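Local atomic coordinates of Xaa-Pro dipeptidase (Lactobacillus brevis, PDB entry 3I7M), a protein that is probably a manganese-dependent metalloexopeptidase of family M24B that removes residues from peptide N-termini, here represented by its creatinase/prolidase-like N-terminal domain alone. Residues A[80-84]-A[85-89]. Numbering follows the deposited sequence.
Sequences DHENP and WAMIA
Asn83 is the N-cap of helix 84-94, its OD1 taking up the first two backbone N-H groups that follow Pro84. The bond from Ala86 N is 3.1 Å long and nearly straight (164°), yet the donor stands well above the plane of the side-chain carbonyl. Trp85 N, 3.0 Å from the same OD1, adds only a weak, bent bond. With CG anti to the backbone N (chi1 -177°), the amide of Asn83 lies alongside the first turn, and CG touches the Ala86 methyl. The next two N-H groups turn to main-chain oxygens: Met87 N binds Asn83 O at 3.1 Å, and Ile88 N binds Pro84 O at 2.9 Å. Pro84, with no N-H to satisfy, heads the helix and sets CG over one face of the Trp85 indole, toward its rim, a CH-pi contact 4.2 Å from the centroid of the five-membered ring. Beyond this pair, Trp85 and Ile88 reach inward to Tyr22 of strand 20-23 and Leu117 of helix 111-118.

On another flank, Met87, present as selenomethionine, meets Glu82 at about a right angle, SE lying 3.7 Å from Glu82 CB. A bend at chi3 (68°) turns the terminal methyl CE toward OE1, whose hydrogen bond comes from Leu79 N. Replacing Glu82 by an alanine would remove the carboxylate and would probably leave Leu79 N without this acceptor and uncover part of the Met87 tip. The chemistry implies a helix start whose N-H groups from Trp85 to Ile88 all find acceptors within Asn83 and Pro84, that of Trp85 only weakly, while the Glu82 carboxylate accepts from Leu79 N, just after strand 75-78; the neutral side-chain amide oxygen of Asn83 accepts from the first two of these N-H groups.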
loop_
_atom_site.group_PDB
_atom_site.type_symbol
_atom_site.label_atom_id
_atom_site.label_comp_id
_atom_site.label_asym_id
_atom_site.label_seq_id
_atom_site.Cartn_x
_atom_site.Cartn_y
_atom_site.Cartn_z
ATOM N N ASP A 80 15.983 7.537 5.986
ATOM C CA ASP A 80 16.753 6.651 5.104
ATOM C C ASP A 80 17.273 5.400 5.815
ATOM O O ASP A 80 17.469 4.359 5.176
ATOM C CB ASP A 80 17.921 7.434 4.429
ATOM C CG ASP A 80 17.437 8.451 3.383
ATOM O OD1 ASP A 80 16.241 8.376 3.005
ATOM O OD2 ASP A 80 18.238 9.303 2.914
ATOM N N HIS A 81 17.510 5.504 7.131
ATOM C CA HIS A 81 18.100 4.390 7.860
ATOM C C HIS A 81 17.089 3.644 8.755
ATOM O O HIS A 81 17.426 2.684 9.435
ATOM C CB HIS A 81 19.321 4.868 8.625
ATOM C CG HIS A 81 20.358 5.516 7.752
ATOM N ND1 HIS A 81 21.142 4.794 6.876
ATOM C CD2 HIS A 81 20.714 6.817 7.598
ATOM C CE1 HIS A 81 21.943 5.625 6.226
ATOM N NE2 HIS A 81 21.713 6.856 6.653
ATOM N N GLU A 82 15.831 4.051 8.694
ATOM C CA GLU A 82 14.757 3.361 9.418
ATOM C C GLU A 82 14.319 2.098 8.647
ATOM O O GLU A 82 14.571 2.025 7.454
ATOM C CB GLU A 82 13.564 4.316 9.622
ATOM C CG GLU A 82 13.874 5.436 10.563
ATOM C CD GLU A 82 12.690 6.316 10.860
ATOM O OE1 GLU A 82 12.101 6.898 9.932
ATOM O OE2 GLU A 82 12.354 6.503 12.059
ATOM N N ASN A 83 13.609 1.163 9.299
ATOM C CA ASN A 83 13.106 -0.052 8.651
ATOM C C ASN A 83 11.672 0.199 8.128
ATOM O O ASN A 83 10.727 0.247 8.903
ATOM C CB ASN A 83 13.101 -1.252 9.621
ATOM C CG ASN A 83 12.644 -2.590 8.956
ATOM O OD1 ASN A 83 11.890 -2.618 7.993
ATOM N ND2 ASN A 83 13.141 -3.694 9.469
ATOM N N PRO A 84 11.502 0.376 6.810
ATOM C CA PRO A 84 10.195 0.755 6.310
ATOM C C PRO A 84 9.153 -0.344 6.498
ATOM O O PRO A 84 8.002 -0.070 6.688
ATOM C CB PRO A 84 10.443 1.088 4.836
ATOM C CG PRO A 84 11.631 0.206 4.463
ATOM C CD PRO A 84 12.502 0.233 5.723
ATOM N N TRP A 85 9.582 -1.613 6.450
ATOM C CA TRP A 85 8.663 -2.703 6.570
ATOM C C TRP A 85 8.044 -2.796 7.965
ATOM O O TRP A 85 6.846 -3.034 8.103
ATOM C CB TRP A 85 9.323 -4.035 6.142
ATOM C CG TRP A 85 9.958 -3.914 4.797
ATOM C CD1 TRP A 85 11.277 -3.859 4.506
ATOM C CD2 TRP A 85 9.253 -3.668 3.567
ATOM N NE1 TRP A 85 11.433 -3.627 3.139
ATOM C CE2 TRP A 85 10.205 -3.532 2.564
ATOM C CE3 TRP A 85 7.911 -3.581 3.231
ATOM C CZ2 TRP A 85 9.814 -3.296 1.189
ATOM C CZ3 TRP A 85 7.568 -3.353 1.902
ATOM C CH2 TRP A 85 8.529 -3.195 0.929
ATOM N N ALA A 86 8.904 -2.596 8.967
ATOM C CA ALA A 86 8.427 -2.594 10.348
ATOM C C ALA A 86 7.507 -1.436 10.580
ATOM O O ALA A 86 6.495 -1.592 11.228
ATOM C CB ALA A 86 9.559 -2.562 11.324
HETATM N N MSE A 87 7.827 -0.296 9.990
HETATM C CA MSE A 87 6.987 0.880 10.169
HETATM C C MSE A 87 5.645 0.753 9.468
HETATM O O MSE A 87 4.645 1.138 10.006
HETATM C CB MSE A 87 7.721 2.079 9.704
HETATM C CG MSE A 87 8.847 2.413 10.626
HETATM SE SE MSE A 87 9.930 3.805 9.950
HETATM C CE MSE A 87 8.717 5.310 10.056
ATOM N N ILE A 88 5.604 0.171 8.272
ATOM C CA ILE A 88 4.340 -0.081 7.608
ATOM C C ILE A 88 3.528 -1.027 8.443
ATOM O O ILE A 88 2.330 -0.844 8.617
ATOM C CB ILE A 88 4.558 -0.730 6.204
ATOM C CG1 ILE A 88 5.074 0.308 5.215
ATOM C CG2 ILE A 88 3.253 -1.344 5.651
ATOM C CD1 ILE A 88 5.777 -0.275 4.026
ATOM N N ALA A 89 4.179 -2.075 8.934
ATOM C CA ALA A 89 3.451 -3.066 9.719
ATOM C C ALA A 89 2.908 -2.425 11.000
ATOM O O ALA A 89 1.770 -2.768 11.441
ATOM C CB ALA A 89 4.381 -4.247 10.072
#